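Local atomic coordinates of DUF269-containing protein (Cyanothece sp. ATCC 51142, PDB entry 3NJ2), a protein that is of unknown function but belongs to the DUF269 family and is associated with nitrogen fixation in a cyanobacterium. Residues B[88-91]-B[92-96]; B[143-146]-B[147-151]; B[160-163]-B[164-168]. All coordinates share one frame; numbering follows the deposited sequence.

Contact 1 of 3, residues B[88-91]-B[92-96]; sequences RILC and YFRAI
Arg-94 lays its side chain back over Leu-90, one turn earlier in the same alpha-helix. Its CB starts beside two carbonyl oxygens, those of Leu-90 and Cys-91. CG comes within 3.3 Å of Leu-90 O, and CD still runs past that carbonyl. From CG to NE the chain is extended, which carries the flat end out to the leucine branch. There NE faces Leu-90 CG, and Arg-94 CZ sits 3.3 Å from the same Leu-90 CG, which lies over the centre of one guanidinium face. At the tips NH2 reaches Leu-90 CD2 at 3.4 Å, while NH1 keeps to Leu-90 CG, with Cys-91 SG near the guanidinium plane at the edge. The leucine meets this face because its CG stands anti to the backbone N (chi1 -157°). A cation-pi contact with Tyr-47 gives the arginine a further partner.

One residue back along the chain, Ile-89 and Phe-93 point the same way, and Ile-89 CG2 touches the ring edge in plane, 3.7 Å from Phe-93 CE2. Beneath both pairs run regular i to i+4 backbone bonds, the one from Arg-94 N to Leu-90 O measuring 2.8 Å.

This stretch belongs to helix 83-104, close to the centre of the chain. Ile-89, Leu-90 and Phe-93 pack on strand 109-114, Cys-91, Arg-94 and Ala-95 meet helix 35-46, and Tyr-92 presses against helix 147-167, so this part of the helix is largely buried, with the strand packed against one set of residues and two helices against others.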
loop_
_atom_site.group_PDB
_atom_site.type_symbol
_atom_site.label_atom_id
_atom_site.label_comp_id
_atom_site.label_asym_id
_atom_site.label_seq_id
_atom_site.Cartn_x
_atom_site.Cartn_y
_atom_site.Cartn_z
ATOM N N ARG B 88 1.393 -3.972 14.789
ATOM C CA ARG B 88 0.492 -3.032 15.532
ATOM C C ARG B 88 -0.140 -2.023 14.623
ATOM O O ARG B 88 -1.316 -1.795 14.739
ATOM C CB ARG B 88 1.109 -2.249 16.749
ATOM C CG ARG B 88 1.386 -3.204 17.942
ATOM C CD ARG B 88 1.556 -2.419 19.188
ATOM N NE ARG B 88 2.735 -1.521 19.044
ATOM C CZ ARG B 88 3.997 -1.934 19.200
ATOM N NH1 ARG B 88 4.273 -3.209 19.514
ATOM N NH2 ARG B 88 5.015 -1.084 19.040
ATOM N N ILE B 89 0.633 -1.427 13.734
ATOM C CA ILE B 89 0.018 -0.434 12.875
ATOM C C ILE B 89 -0.938 -1.152 11.915
ATOM O O ILE B 89 -2.053 -0.581 11.713
ATOM C CB ILE B 89 1.107 0.211 11.998
ATOM C CG1 ILE B 89 2.129 0.860 12.864
ATOM C CG2 ILE B 89 0.471 1.268 11.001
ATOM C CD1 ILE B 89 3.353 1.415 12.117
ATOM N N LEU B 90 -0.644 -2.354 11.366
ATOM C CA LEU B 90 -1.597 -3.074 10.504
ATOM C C LEU B 90 -2.879 -3.385 11.274
ATOM O O LEU B 90 -3.977 -3.115 10.755
ATOM C CB LEU B 90 -0.913 -4.333 10.001
ATOM C CG LEU B 90 -1.344 -5.043 8.747
ATOM C CD1 LEU B 90 -1.638 -4.064 7.604
ATOM C CD2 LEU B 90 -0.132 -5.910 8.388
ATOM N N CYS B 91 -2.747 -3.768 12.541
ATOM C CA CYS B 91 -3.938 -4.115 13.308
ATOM C C CYS B 91 -4.821 -2.940 13.634
ATOM O O CYS B 91 -6.074 -3.049 13.573
ATOM C CB CYS B 91 -3.578 -4.849 14.599
ATOM S SG CYS B 91 -3.074 -6.623 14.264
ATOM N N TYR B 92 -4.210 -1.774 13.865
ATOM C CA TYR B 92 -4.925 -0.505 14.023
ATOM C C TYR B 92 -5.750 -0.199 12.810
ATOM O O TYR B 92 -7.007 0.031 12.908
ATOM C CB TYR B 92 -3.892 0.611 14.305
ATOM C CG TYR B 92 -4.454 1.982 14.493
ATOM C CD1 TYR B 92 -5.074 2.363 15.717
ATOM C CD2 TYR B 92 -4.334 2.932 13.499
ATOM C CE1 TYR B 92 -5.567 3.671 15.927
ATOM C CE2 TYR B 92 -4.767 4.211 13.723
ATOM C CZ TYR B 92 -5.395 4.560 14.935
ATOM O OH TYR B 92 -5.875 5.827 15.088
ATOM N N PHE B 93 -5.142 -0.272 11.630
ATOM C CA PHE B 93 -5.909 0.025 10.411
ATOM C C PHE B 93 -6.932 -1.043 10.064
ATOM O O PHE B 93 -7.966 -0.711 9.484
ATOM C CB PHE B 93 -5.001 0.510 9.262
ATOM C CG PHE B 93 -4.424 1.887 9.565
ATOM C CD1 PHE B 93 -5.235 3.002 9.355
ATOM C CD2 PHE B 93 -3.073 2.062 10.034
ATOM C CE1 PHE B 93 -4.748 4.187 9.705
ATOM C CE2 PHE B 93 -2.602 3.306 10.410
ATOM C CZ PHE B 93 -3.457 4.379 10.229
ATOM N N ARG B 94 -6.603 -2.316 10.382
ATOM C CA ARG B 94 -7.621 -3.391 10.180
ATOM C C ARG B 94 -8.786 -3.214 11.116
ATOM O O ARG B 94 -9.957 -3.614 10.745
ATOM C CB ARG B 94 -6.995 -4.744 10.487
ATOM C CG ARG B 94 -6.052 -5.220 9.297
ATOM C CD ARG B 94 -5.167 -6.366 9.860
ATOM N NE ARG B 94 -4.381 -6.932 8.764
ATOM C CZ ARG B 94 -3.268 -7.659 8.918
ATOM N NH1 ARG B 94 -2.749 -7.895 10.135
ATOM N NH2 ARG B 94 -2.637 -8.080 7.839
ATOM N N ALA B 95 -8.545 -2.691 12.294
ATOM C CA ALA B 95 -9.611 -2.465 13.299
ATOM C C ALA B 95 -10.584 -1.370 12.744
ATOM O O ALA B 95 -11.848 -1.480 12.890
ATOM C CB ALA B 95 -8.982 -2.096 14.603
ATOM N N ILE B 96 -9.972 -0.348 12.111
ATOM C CA ILE B 96 -10.708 0.763 11.567
ATOM C C ILE B 96 -11.533 0.182 10.390
ATOM O O ILE B 96 -12.787 0.422 10.271
ATOM C CB ILE B 96 -9.729 1.863 11.117
ATOM C CG1 ILE B 96 -9.248 2.552 12.340
ATOM C CG2 ILE B 96 -10.531 2.907 10.105
ATOM C CD1 ILE B 96 -7.999 3.364 12.054
#

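Contact 2 of 3, residues B[143-146]-B[147-151]; sequences GFDT and LEKLN
Thr-146 is the N-cap of helix 147-167, and its OG1 accepts the capping bond from Lys-149 N at 2.9 Å, with an N-H...O angle of 160°. The hydroxyl oxygen lies between the backbone N and the carbonyl carbon of its own residue (chi1 60°), a rotation that turns it toward the first turn of the helix. Alongside it, the carbonyl of Thr-146 takes the first regular helical bond, from Leu-150 N at 3.1 Å. Two successive amides of the opening turn are thus held by one residue. The aliphatic part of Lys-149 crosses the threonine, its CG 3.4 Å from Thr-146 OG1.

Further out, the lysine chain continues past Asp-145, where Lys-149 CE lies 3.7 Å from Asp-145 OD2. The charged ends do not meet: Asp-145 OD2 and Lys-149 NZ are 5.1 Å apart, and the other carboxylate oxygen is engaged in a salt bridge with Arg-72.

On the buried side Phe-144 belongs to the loop leading into the helix. Its backbone is hydrogen-bonded to Tyr-65 and Ile-67, its ring meets those of Tyr-92 and Phe-142, and its side chain crosses that of Leu-150 at about a right angle. That crossing makes a CH-pi contact: Leu-150 CD1 sits over one face, offset toward the rim, 3.9 Å from the centroid of the Phe-144 ring.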
loop_
_atom_site.group_PDB
_atom_site.type_symbol
_atom_site.label_atom_id
_atom_site.label_comp_id
_atom_site.label_asym_id
_atom_site.label_seq_id
_atom_site.Cartn_x
_atom_site.Cartn_y
_atom_site.Cartn_z
ATOM N N GLY B 143 2.264 5.055 18.284
ATOM C CA GLY B 143 1.706 4.913 19.643
ATOM C C GLY B 143 0.962 6.176 20.054
ATOM O O GLY B 143 0.931 7.194 19.293
ATOM N N PHE B 144 0.310 6.096 21.234
ATOM C CA PHE B 144 -0.581 7.147 21.711
ATOM C C PHE B 144 -0.382 7.470 23.166
ATOM O O PHE B 144 0.012 6.600 23.939
ATOM C CB PHE B 144 -2.048 6.714 21.500
ATOM C CG PHE B 144 -2.385 6.353 20.039
ATOM C CD1 PHE B 144 -2.951 7.288 19.190
ATOM C CD2 PHE B 144 -2.003 5.097 19.511
ATOM C CE1 PHE B 144 -3.195 6.916 17.826
ATOM C CE2 PHE B 144 -2.214 4.760 18.138
ATOM C CZ PHE B 144 -2.835 5.675 17.327
ATOM N N ASP B 145 -0.542 8.749 23.530
ATOM C CA ASP B 145 -0.309 9.103 24.947
ATOM C C ASP B 145 -1.137 8.362 25.976
ATOM O O ASP B 145 -0.675 8.114 27.066
ATOM C CB ASP B 145 -0.509 10.591 25.222
ATOM C CG ASP B 145 0.409 11.475 24.387
ATOM O OD1 ASP B 145 1.440 10.985 23.845
ATOM O OD2 ASP B 145 0.035 12.681 24.279
ATOM N N THR B 146 -2.392 8.066 25.628
ATOM C CA THR B 146 -3.350 7.506 26.570
ATOM C C THR B 146 -4.351 6.673 25.808
ATOM O O THR B 146 -4.437 6.731 24.567
ATOM C CB THR B 146 -4.238 8.550 27.207
ATOM O OG1 THR B 146 -4.969 9.202 26.171
ATOM C CG2 THR B 146 -3.458 9.639 28.012
ATOM N N LEU B 147 -5.029 5.795 26.539
ATOM C CA LEU B 147 -6.092 4.984 25.935
ATOM C C LEU B 147 -7.142 5.846 25.271
ATOM O O LEU B 147 -7.663 5.500 24.211
ATOM C CB LEU B 147 -6.804 4.104 27.002
ATOM C CG LEU B 147 -5.961 2.860 27.271
ATOM C CD1 LEU B 147 -6.492 2.389 28.685
ATOM C CD2 LEU B 147 -6.066 1.826 26.125
ATOM N N GLU B 148 -7.496 6.960 25.923
ATOM C CA GLU B 148 -8.460 7.933 25.362
ATOM C C GLU B 148 -8.037 8.449 24.019
ATOM O O GLU B 148 -8.873 8.543 23.113
ATOM C CB GLU B 148 -8.667 9.130 26.298
ATOM C CG GLU B 148 -9.494 8.784 27.498
ATOM C CD GLU B 148 -8.728 8.079 28.649
ATOM O OE1 GLU B 148 -7.456 7.925 28.656
ATOM O OE2 GLU B 148 -9.467 7.641 29.571
ATOM N N LYS B 149 -6.758 8.807 23.878
ATOM C CA LYS B 149 -6.294 9.342 22.570
ATOM C C LYS B 149 -6.294 8.257 21.509
ATOM O O LYS B 149 -6.629 8.503 20.356
ATOM C CB LYS B 149 -4.924 9.984 22.663
ATOM C CG LYS B 149 -4.931 11.271 23.531
ATOM C CD LYS B 149 -3.642 12.006 23.283
ATOM C CE LYS B 149 -3.589 13.310 24.063
ATOM N NZ LYS B 149 -4.872 14.029 23.765
ATOM N N LEU B 150 -5.910 7.045 21.908
ATOM C CA LEU B 150 -6.021 5.883 20.953
ATOM C C LEU B 150 -7.489 5.691 20.506
ATOM O O LEU B 150 -7.761 5.533 19.289
ATOM C CB LEU B 150 -5.538 4.636 21.738
ATOM C CG LEU B 150 -5.795 3.279 20.997
ATOM C CD1 LEU B 150 -5.073 3.194 19.658
ATOM C CD2 LEU B 150 -5.327 2.135 21.859
ATOM N N ASN B 151 -8.392 5.679 21.469
ATOM C CA ASN B 151 -9.742 5.362 21.164
ATOM C C ASN B 151 -10.343 6.483 20.281
ATOM O O ASN B 151 -11.003 6.212 19.287
ATOM C CB ASN B 151 -10.564 5.253 22.437
ATOM C CG ASN B 151 -11.970 4.989 22.114
ATOM O OD1 ASN B 151 -12.242 4.024 21.412
ATOM N ND2 ASN B 151 -12.898 5.805 22.630
#

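Contact 3 of 3, residues B[160-163]-B[164-168]; sequences AGIE and LVNKF
Four backbone hydrogen bonds join Ala-160, Gly-161, Ile-162 and Glu-163 to the residues four places on, the i to i+4 ladder of an alpha-helix in its last turns. Lys-167 N to Glu-163 O is the shortest at 2.9 Å, yet its N-H...O angle of 135° makes it the most bent. Asn-166 N to Ile-162 O, at 3.0 Å, is straighter. Past these the ladder frays: Phe-168 N makes weak bonds to Leu-164 O and Val-165 O, and Phe-168 is the first residue to leave helical angles.

Around the ladder, side chains lie against the carbonyls of the preceding turn. Val-165 CG2 comes to 3.4 Å from Gly-161 O, and Leu-164 CG rests 3.5 Å from Ala-160 O. Asn-166 runs side by side with Ile-162, and its ND2 is 3.8 Å from Ile-162 CG2, the methyl that stands anti to the backbone N, a rotation that brings it alongside the asparagine one turn on. Asn-166 ND2 also lies 3.5 Å from Ile-162 O, but at an angle too poor for a hydrogen bond.

This is the C-terminal end of helix 147-167, at the surface. Ile-162 and Val-165 lean on the end of helix 83-104 and Val-165 also on Val-131 of strand 129-136, while Leu-164 packs on Lys-128 of the second subunit and Phe-168 on Val-171 of that subunit, which places this helix end at the dimer interface.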
loop_
_atom_site.group_PDB
_atom_site.type_symbol
_atom_site.label_atom_id
_atom_site.label_comp_id
_atom_site.label_asym_id
_atom_site.label_seq_id
_atom_site.Cartn_x
_atom_site.Cartn_y
_atom_site.Cartn_z
ATOM N N ALA B 160 -14.951 8.785 9.812
ATOM C CA ALA B 160 -14.726 9.504 8.550
ATOM C C ALA B 160 -14.770 8.571 7.353
ATOM O O ALA B 160 -15.252 8.878 6.259
ATOM C CB ALA B 160 -13.345 10.228 8.641
ATOM N N GLY B 161 -14.290 7.352 7.539
ATOM C CA GLY B 161 -14.428 6.380 6.491
ATOM C C GLY B 161 -15.845 6.032 6.168
ATOM O O GLY B 161 -16.241 5.922 5.029
ATOM N N ILE B 162 -16.631 5.863 7.234
ATOM C CA ILE B 162 -18.061 5.631 7.097
ATOM C C ILE B 162 -18.749 6.760 6.322
ATOM O O ILE B 162 -19.558 6.443 5.461
ATOM C CB ILE B 162 -18.728 5.340 8.465
ATOM C CG1 ILE B 162 -18.256 3.965 8.914
ATOM C CG2 ILE B 162 -20.266 5.300 8.345
ATOM C CD1 ILE B 162 -18.347 3.757 10.450
ATOM N N GLU B 163 -18.410 7.983 6.670
ATOM C CA GLU B 163 -19.003 9.164 5.967
ATOM C C GLU B 163 -18.663 9.104 4.489
ATOM O O GLU B 163 -19.519 9.362 3.606
ATOM C CB GLU B 163 -18.532 10.437 6.576
ATOM C CG GLU B 163 -19.116 10.838 7.946
ATOM C CD GLU B 163 -18.353 12.051 8.532
ATOM O OE1 GLU B 163 -17.404 12.618 7.856
ATOM O OE2 GLU B 163 -18.693 12.440 9.684
ATOM N N LEU B 164 -17.451 8.650 4.161
ATOM C CA LEU B 164 -17.087 8.546 2.753
ATOM C C LEU B 164 -17.880 7.515 1.999
ATOM O O LEU B 164 -18.334 7.807 0.914
ATOM C CB LEU B 164 -15.558 8.284 2.605
ATOM C CG LEU B 164 -14.650 9.458 2.856
ATOM C CD1 LEU B 164 -13.178 8.964 2.969
ATOM C CD2 LEU B 164 -14.816 10.490 1.794
ATOM N N VAL B 165 -18.069 6.329 2.574
ATOM C CA VAL B 165 -18.876 5.301 1.919
ATOM C C VAL B 165 -20.327 5.837 1.726
ATOM O O VAL B 165 -20.897 5.654 0.640
ATOM C CB VAL B 165 -18.981 4.020 2.752
ATOM C CG1 VAL B 165 -19.835 2.917 2.028
ATOM C CG2 VAL B 165 -17.627 3.476 3.071
ATOM N N ASN B 166 -20.864 6.544 2.733
ATOM C CA ASN B 166 -22.238 7.067 2.636
ATOM C C ASN B 166 -22.295 8.123 1.547
ATOM O O ASN B 166 -23.318 8.291 0.875
ATOM C CB ASN B 166 -22.630 7.698 3.937
ATOM C CG ASN B 166 -22.973 6.685 4.969
ATOM O OD1 ASN B 166 -23.412 5.585 4.622
ATOM N ND2 ASN B 166 -22.897 7.086 6.236
ATOM N N LYS B 167 -21.201 8.844 1.348
ATOM C CA LYS B 167 -21.211 9.946 0.361
ATOM C C LYS B 167 -21.003 9.419 -1.077
ATOM O O LYS B 167 -21.621 10.021 -2.032
ATOM C CB LYS B 167 -20.160 10.972 0.785
ATOM C CG LYS B 167 -20.104 12.220 -0.021
ATOM C CD LYS B 167 -19.380 13.248 0.822
ATOM C CE LYS B 167 -18.992 14.456 -0.010
ATOM N NZ LYS B 167 -18.383 15.525 0.831
ATOM N N PHE B 168 -20.323 8.275 -1.297
ATOM C CA PHE B 168 -19.799 7.822 -2.614
ATOM C C PHE B 168 -20.154 6.387 -2.885
ATOM O O PHE B 168 -19.304 5.552 -3.170
ATOM C CB PHE B 168 -18.251 8.088 -2.681
ATOM C CG PHE B 168 -17.871 9.512 -2.598
ATOM C CD1 PHE B 168 -18.332 10.441 -3.547
ATOM C CD2 PHE B 168 -16.990 9.956 -1.622
ATOM C CE1 PHE B 168 -17.952 11.806 -3.471
ATOM C CE2 PHE B 168 -16.601 11.300 -1.573
ATOM C CZ PHE B 168 -17.100 12.229 -2.513
#

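In the fold
Following the chain from the N terminus, contact 1 comes first, within helix 83-104. The three strands follow, then the loop after strand 129-136 leads to contact 2 at the start of helix 147-167, and contact 3 lies near that helix's end. Each is local and closes no long loop; the three run in series, none nesting or crossing. Contacts 1 and 2 nevertheless touch, Tyr-92 CE1 lying 3.7 Å from Phe-144 CZ, which ties the central helix to the beginning of helix 147-167. Contacts 2 and 3 share that helix with centres about 24 Å apart, so the helix runs from the partly buried entry loop to the subunit interface.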